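Local coordinates for diaminopimelate decarboxylase (Psychromonas ingrahamii, PDB 4XG1), which probably catalyses the pyridoxal 5'-phosphate-dependent decarboxylation of meso-diaminopimelate to L-lysine, the last step of lysine biosynthesis by the diaminopimelate route, at residues Pro29-Ser34 / Asn309-Pro314; Glu291-Asn296 / Arg339-Val344. All blocks are in the same frame, centred on the assembly; numbering follows the deposited sequence.

Contact 1 (Pro29-Ser34 / Asn309-Pro314); sequences PAYIYS and NDLIRP. With LLP ((2S)-2-amino-6-[[3-hydroxy-2-methyl-5-(phosphonooxymethyl)pyridin-4-yl]methylideneamino]hexanoic acid), chain T.
The hydroxyl of Tyr31 gives its proton to a backbone carbonyl, with OH lying 2.6 Å from O of Asp310. That oxygen sits at the edge of the phenol ring, in its plane, while the hydroxyl stands 40° out of the carbonyl plane. The C=O...donor angle is 134°. Leu311 packs beside the same hydroxyl, its CB 3.8 Å from Tyr31 OH. A second touch is looser: CG of Pro29, which follows a cis peptide bond, comes 4.0 Å from OD1 of Asp310, the two side chains crossing at about a right angle. Strand 30-34 belongs to the beta domain that accompanies the TIM barrel in this decarboxylase family, and here it meets the loop that leads into helix 313-317. Two residues beyond Leu311, Arg313 grips the carboxylate of the bound lysine-pyridoxal adduct: its NE is 2.7 Å from LLP O, in a nearly straight bond (169°). NH2 of Arg313 is 2.8 Å from LLP OXT. The Arg313 chain is bent at chi3, with its guanidinium edge turned to the carboxylate. Behind the contact, Asp310 OD2 is held by the backbone N of Ala307 and a salt bridge to Arg387, which also bonds Asn309 OD1.

Contact 2 (Glu291-Asn296 / Arg339-Val344); sequences EFLKLN and RSYDIV. With TME (propane), chain K.
One tyrosine spans the gap between two strands that are not paired with each other: Tyr341 reaches from 339-344 to two leucines of 291-296, while the nearest CA atoms, those of Leu293 and Tyr341, stay 8.9 Å apart. The contact is van der Waals packing, mostly of carbon on carbon. CE1 of the ring takes both leucines, with CD2 of Leu293 at 3.9 Å and CD2 of Leu295 at 4.0 Å, each approaching the ring obliquely. Leu293 also brings its other methyl, CD1, to 3.9 Å from Tyr341 OH. Both methyls of Leu293 lie on one side of the ring plane, and CD2 of Leu295 comes from the other. The Leu293 side chain runs at about a right angle to that of Tyr341. In both leucines CG lies anti to the carbonyl carbon (chi1 -60° in Leu293, -54° in Leu295), which brings the branch ends to the phenol end of Tyr341.

The two segments lie on strands 284-294 and 338-344 of the mixed beta-domain sheet, where strand 300-304 pairs with both of them, antiparallel to the first and parallel to the second. Its Asn300 touches Leu295 and Tyr341 alike. Farther back along 284-294, a classic beta bulge sets Glu291 and Phe292 opposite the single residue Ile303, and CB of Glu291 sits over the centre of the Phe292 ring.

Around Lys294 the surroundings change. C3 of a modelled propane lies 3.4 Å from Leu293 O and also packs on Lys294 CG. The second subunit takes the ammonium: NZ bonds the backbone oxygens of Glu126, Lys171 and Gly173 there. Glu291 OE1 likewise forms a salt bridge with Arg133 of that subunit.

In the fold
Contacts 1 and 2 share the mixed beta-domain sheet, in which strand 30-34 of contact 1 pairs antiparallel with strand 284-294 of contact 2. Their centres are 20 Å apart and their nearest atoms about 7 Å, so they do not touch. Along the chain the segments alternate: 29-34, 291-296, 309-314, then 339-344, with the TIM-barrel strands falling between the first two. The beta domain is thus assembled from chain on both sides of the barrel. Contact 1 is the inner one, buried and continuing to the adduct's carboxylate; contact 2 lies farther out, its centre about 31 Å from the chain centre and away from the annotated sites, with the more extensive contacts to the second subunit.

Contact 1 (Pro29-Ser34 / Asn309-Pro314)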
loop_
_atom_site.group_PDB
_atom_site.type_symbol
_atom_site.label_atom_id
_atom_site.label_comp_id
_atom_site.label_asym_id
_atom_site.label_seq_id
_atom_site.Cartn_x
_atom_site.Cartn_y
_atom_site.Cartn_z
ATOM N N PRO B 29 -11.052 7.389 10.854
ATOM C CA PRO B 29 -11.404 6.014 10.529
ATOM C C PRO B 29 -10.914 5.053 11.547
ATOM O O PRO B 29 -9.951 5.357 12.290
ATOM C CB PRO B 29 -10.659 5.742 9.226
ATOM C CG PRO B 29 -9.571 6.756 9.216
ATOM C CD PRO B 29 -10.177 7.969 9.829
ATOM N N ALA B 30 -11.592 3.917 11.622
ATOM C CA ALA B 30 -11.248 2.931 12.635
ATOM C C ALA B 30 -11.557 1.534 12.167
ATOM O O ALA B 30 -12.631 1.264 11.640
ATOM C CB ALA B 30 -12.007 3.210 13.905
ATOM N N TYR B 31 -10.597 0.646 12.337
ATOM C CA TYR B 31 -10.833 -0.771 12.097
ATOM C C TYR B 31 -11.371 -1.351 13.373
ATOM O O TYR B 31 -10.843 -1.046 14.453
ATOM C CB TYR B 31 -9.536 -1.494 11.740
ATOM C CG TYR B 31 -9.186 -1.421 10.266
ATOM C CD1 TYR B 31 -9.802 -2.273 9.347
ATOM C CD2 TYR B 31 -8.193 -0.549 9.801
ATOM C CE1 TYR B 31 -9.489 -2.228 8.018
ATOM C CE2 TYR B 31 -7.863 -0.524 8.464
ATOM C CZ TYR B 31 -8.513 -1.351 7.581
ATOM O OH TYR B 31 -8.181 -1.359 6.226
ATOM N N ILE B 32 -12.390 -2.200 13.243
ATOM C CA ILE B 32 -12.969 -2.852 14.401
ATOM C C ILE B 32 -13.046 -4.336 14.202
ATOM O O ILE B 32 -13.562 -4.794 13.175
ATOM C CB ILE B 32 -14.381 -2.309 14.668
ATOM C CG1 ILE B 32 -14.302 -0.835 15.047
ATOM C CG2 ILE B 32 -15.035 -3.052 15.837
ATOM C CD1 ILE B 32 -15.643 -0.152 15.179
ATOM N N TYR B 33 -12.539 -5.079 15.167
ATOM C CA TYR B 33 -12.440 -6.533 15.049
ATOM C C TYR B 33 -13.252 -7.241 16.134
ATOM O O TYR B 33 -13.297 -6.783 17.282
ATOM C CB TYR B 33 -10.993 -6.979 15.168
ATOM C CG TYR B 33 -10.031 -6.327 14.181
ATOM C CD1 TYR B 33 -10.222 -6.414 12.817
ATOM C CD2 TYR B 33 -8.912 -5.615 14.635
ATOM C CE1 TYR B 33 -9.347 -5.814 11.935
ATOM C CE2 TYR B 33 -8.044 -5.002 13.766
ATOM C CZ TYR B 33 -8.261 -5.108 12.413
ATOM O OH TYR B 33 -7.375 -4.511 11.539
ATOM N N SER B 34 -13.902 -8.343 15.743
ATOM C CA SER B 34 -14.630 -9.234 16.655
ATOM C C SER B 34 -13.762 -10.340 17.169
ATOM O O SER B 34 -13.343 -11.181 16.420
ATOM C CB SER B 34 -15.823 -9.876 15.949
ATOM O OG SER B 34 -16.271 -11.032 16.658
ATOM N N ASN B 309 -5.316 4.625 1.408
ATOM C CA ASN B 309 -4.232 4.346 2.362
ATOM C C ASN B 309 -4.700 3.570 3.585
ATOM O O ASN B 309 -3.890 2.935 4.257
ATOM C CB ASN B 309 -3.545 5.597 2.851
ATOM C CG ASN B 309 -4.396 6.336 3.847
ATOM O OD1 ASN B 309 -5.504 6.796 3.497
ATOM N ND2 ASN B 309 -3.939 6.416 5.090
ATOM N N ASP B 310 -5.992 3.620 3.882
ATOM C CA ASP B 310 -6.554 2.809 4.972
ATOM C C ASP B 310 -6.941 1.423 4.454
ATOM O O ASP B 310 -6.711 0.413 5.128
ATOM C CB ASP B 310 -7.754 3.517 5.503
ATOM C CG ASP B 310 -7.438 4.881 6.027
ATOM O OD1 ASP B 310 -6.710 4.975 7.050
ATOM O OD2 ASP B 310 -8.021 5.852 5.509
ATOM N N LEU B 311 -7.502 1.394 3.230
ATOM C CA LEU B 311 -7.970 0.163 2.615
ATOM C C LEU B 311 -7.747 0.216 1.153
ATOM O O LEU B 311 -8.434 0.955 0.414
ATOM C CB LEU B 311 -9.469 -0.038 2.869
ATOM C CG LEU B 311 -10.124 -1.259 2.218
ATOM C CD1 LEU B 311 -9.677 -2.542 2.877
ATOM C CD2 LEU B 311 -11.625 -1.171 2.334
ATOM N N ILE B 312 -6.811 -0.595 0.676
ATOM C CA ILE B 312 -6.403 -0.483 -0.732
ATOM C C ILE B 312 -7.103 -1.463 -1.678
ATOM O O ILE B 312 -6.951 -1.382 -2.895
ATOM C CB ILE B 312 -4.883 -0.584 -0.860
ATOM C CG1 ILE B 312 -4.418 0.075 -2.173
ATOM C CG2 ILE B 312 -4.444 -2.030 -0.824
ATOM C CD1 ILE B 312 -2.947 0.353 -2.252
ATOM N N ARG B 313 -7.860 -2.390 -1.125
ATOM C CA ARG B 313 -8.337 -3.538 -1.915
ATOM C C ARG B 313 -9.196 -3.086 -3.094
ATOM O O ARG B 313 -9.008 -3.559 -4.210
ATOM C CB ARG B 313 -9.060 -4.577 -1.061
ATOM C CG ARG B 313 -8.318 -4.977 0.204
ATOM C CD ARG B 313 -8.723 -6.341 0.770
ATOM N NE ARG B 313 -8.614 -7.377 -0.265
ATOM C CZ ARG B 313 -9.622 -7.909 -0.959
ATOM N NH1 ARG B 313 -10.876 -7.527 -0.751
ATOM N NH2 ARG B 313 -9.365 -8.849 -1.860
ATOM N N PRO B 314 -10.115 -2.147 -2.874
ATOM C CA PRO B 314 -10.893 -1.687 -4.002
ATOM C C PRO B 314 -10.056 -1.041 -5.093
ATOM O O PRO B 314 -10.217 -1.364 -6.274
ATOM C CB PRO B 314 -11.858 -0.665 -3.367
ATOM C CG PRO B 314 -11.985 -1.112 -1.944
ATOM C CD PRO B 314 -10.586 -1.555 -1.609
HETATM N N1 LLP T . 0.258 -19.107 2.386
HETATM C C2 LLP T . 0.995 -18.505 1.445
HETATM C "C2'" LLP T . 2.325 -19.102 1.060
HETATM C C3 LLP T . 0.473 -17.262 0.845
HETATM O O3 LLP T . 1.166 -16.632 -0.131
HETATM C C4 LLP T . -0.831 -16.747 1.276
HETATM C "C4'" LLP T . -1.461 -15.517 0.703
HETATM C C5 LLP T . -1.550 -17.504 2.321
HETATM C C6 LLP T . -0.942 -18.643 2.830
HETATM C "C5'" LLP T . -2.883 -17.072 2.868
HETATM O OP4 LLP T . -3.864 -17.017 1.910
HETATM P P LLP T . -5.395 -16.665 2.229
HETATM O OP1 LLP T . -5.309 -15.425 3.107
HETATM O OP2 LLP T . -6.134 -16.555 0.875
HETATM O OP3 LLP T . -6.046 -17.915 2.851
HETATM N N LLP T . -3.535 -8.842 -0.828
HETATM C CA LLP T . -4.479 -9.858 -1.449
HETATM C CB LLP T . -4.328 -11.225 -0.791
HETATM C CG LLP T . -3.415 -12.212 -1.493
HETATM C CD LLP T . -2.434 -12.865 -0.545
HETATM C CE LLP T . -1.685 -14.007 -1.257
HETATM N NZ LLP T . -0.829 -14.895 -0.444
HETATM C C LLP T . -5.900 -9.410 -1.202
HETATM O O LLP T . -6.152 -8.438 -0.510
HETATM O OXT LLP T . -6.861 -10.002 -1.663
#

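Contact 2 (Glu291-Asn296 / Arg339-Val344)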
loop_
_atom_site.group_PDB
_atom_site.type_symbol
_atom_site.label_atom_id
_atom_site.label_comp_id
_atom_site.label_asym_id
_atom_site.label_seq_id
_atom_site.Cartn_x
_atom_site.Cartn_y
_atom_site.Cartn_z
ATOM N N GLU B 291 -18.089 13.004 5.159
ATOM C CA GLU B 291 -17.777 14.394 5.335
ATOM C C GLU B 291 -18.722 15.210 4.468
ATOM O O GLU B 291 -19.462 16.043 4.982
ATOM C CB GLU B 291 -16.329 14.682 4.942
ATOM C CG GLU B 291 -15.295 13.851 5.699
ATOM C CD GLU B 291 -14.886 14.451 7.030
ATOM O OE1 GLU B 291 -15.588 15.347 7.564
ATOM O OE2 GLU B 291 -13.870 13.983 7.567
ATOM N N PHE B 292 -18.699 14.968 3.166
ATOM C CA PHE B 292 -19.484 15.736 2.232
ATOM C C PHE B 292 -20.250 14.863 1.266
ATOM O O PHE B 292 -19.890 13.698 1.049
ATOM C CB PHE B 292 -18.596 16.594 1.384
ATOM C CG PHE B 292 -17.646 17.437 2.154
ATOM C CD1 PHE B 292 -18.089 18.225 3.187
ATOM C CD2 PHE B 292 -16.314 17.472 1.809
ATOM C CE1 PHE B 292 -17.213 19.009 3.891
ATOM C CE2 PHE B 292 -15.425 18.266 2.499
ATOM C CZ PHE B 292 -15.887 19.046 3.541
ATOM N N LEU B 293 -21.318 15.436 0.693
ATOM C CA LEU B 293 -22.038 14.828 -0.423
ATOM C C LEU B 293 -21.940 15.790 -1.561
ATOM O O LEU B 293 -22.222 16.971 -1.400
ATOM C CB LEU B 293 -23.477 14.581 -0.085
ATOM C CG LEU B 293 -23.732 13.652 1.094
ATOM C CD1 LEU B 293 -25.232 13.631 1.397
ATOM C CD2 LEU B 293 -23.236 12.246 0.835
ATOM N N LYS B 294 -21.496 15.292 -2.704
ATOM C CA LYS B 294 -21.455 16.074 -3.923
ATOM C C LYS B 294 -22.437 15.507 -4.929
ATOM O O LYS B 294 -22.317 14.337 -5.331
ATOM C CB LYS B 294 -20.092 16.013 -4.550
ATOM C CG LYS B 294 -19.087 16.894 -3.886
ATOM C CD LYS B 294 -17.774 16.807 -4.626
ATOM C CE LYS B 294 -17.868 17.440 -5.973
ATOM N NZ LYS B 294 -16.514 17.884 -6.402
ATOM N N LEU B 295 -23.417 16.326 -5.307
ATOM C CA LEU B 295 -24.542 15.871 -6.125
ATOM C C LEU B 295 -24.422 16.469 -7.506
ATOM O O LEU B 295 -24.036 17.607 -7.645
ATOM C CB LEU B 295 -25.862 16.232 -5.449
ATOM C CG LEU B 295 -25.935 15.715 -3.997
ATOM C CD1 LEU B 295 -27.173 16.205 -3.251
ATOM C CD2 LEU B 295 -25.872 14.190 -3.950
ATOM N N ASN B 296 -24.706 15.652 -8.510
ATOM C CA ASN B 296 -24.712 16.040 -9.906
ATOM C C ASN B 296 -25.888 15.382 -10.631
ATOM O O ASN B 296 -26.309 14.277 -10.271
ATOM C CB ASN B 296 -23.389 15.633 -10.518
ATOM C CG ASN B 296 -23.361 15.790 -12.004
ATOM O OD1 ASN B 296 -24.329 15.459 -12.678
ATOM N ND2 ASN B 296 -22.245 16.272 -12.534
ATOM N N ARG B 339 -29.960 7.545 -2.854
ATOM C CA ARG B 339 -29.307 7.861 -4.117
ATOM C C ARG B 339 -28.175 6.844 -4.392
ATOM O O ARG B 339 -27.872 5.968 -3.570
ATOM C CB ARG B 339 -28.852 9.330 -4.115
ATOM N N SER B 340 -27.642 6.910 -5.604
ATOM C CA SER B 340 -26.550 6.064 -6.050
ATOM C C SER B 340 -25.230 6.841 -5.914
ATOM O O SER B 340 -25.002 7.846 -6.616
ATOM C CB SER B 340 -26.775 5.642 -7.502
ATOM O OG SER B 340 -25.646 4.956 -8.013
ATOM N N TYR B 341 -24.396 6.392 -4.969
ATOM C CA TYR B 341 -23.151 7.079 -4.650
ATOM C C TYR B 341 -21.940 6.216 -4.982
ATOM O O TYR B 341 -21.945 5.009 -4.775
ATOM C CB TYR B 341 -23.080 7.402 -3.148
ATOM C CG TYR B 341 -24.056 8.419 -2.643
ATOM C CD1 TYR B 341 -23.853 9.775 -2.849
ATOM C CD2 TYR B 341 -25.179 8.024 -1.925
ATOM C CE1 TYR B 341 -24.755 10.710 -2.372
ATOM C CE2 TYR B 341 -26.083 8.953 -1.436
ATOM C CZ TYR B 341 -25.866 10.289 -1.670
ATOM O OH TYR B 341 -26.778 11.190 -1.191
ATOM N N ASP B 342 -20.893 6.876 -5.442
ATOM C CA ASP B 342 -19.550 6.356 -5.294
ATOM C C ASP B 342 -19.058 6.814 -3.938
ATOM O O ASP B 342 -19.143 8.009 -3.589
ATOM C CB ASP B 342 -18.656 6.873 -6.384
ATOM C CG ASP B 342 -18.832 6.118 -7.665
ATOM O OD1 ASP B 342 -19.795 5.294 -7.769
ATOM O OD2 ASP B 342 -18.008 6.342 -8.596
ATOM N N ILE B 343 -18.558 5.871 -3.158
ATOM C CA ILE B 343 -17.961 6.162 -1.853
ATOM C C ILE B 343 -16.481 6.379 -2.023
ATOM O O ILE B 343 -15.752 5.460 -2.371
ATOM C CB ILE B 343 -18.169 5.002 -0.887
ATOM C CG1 ILE B 343 -19.631 4.543 -0.952
ATOM C CG2 ILE B 343 -17.775 5.396 0.529
ATOM C CD1 ILE B 343 -20.619 5.651 -0.721
ATOM N N VAL B 344 -16.025 7.591 -1.758
ATOM C CA VAL B 344 -14.642 7.953 -2.028
ATOM C C VAL B 344 -14.001 8.730 -0.863
ATOM O O VAL B 344 -14.691 9.336 -0.052
ATOM C CB VAL B 344 -14.534 8.785 -3.324
ATOM C CG1 VAL B 344 -15.098 8.032 -4.513
ATOM C CG2 VAL B 344 -15.249 10.122 -3.165
HETATM C C1 TME K . -20.331 20.566 -5.277
HETATM C C2 TME K . -21.547 19.902 -4.652
HETATM C C3 TME K . -21.314 19.777 -3.147
#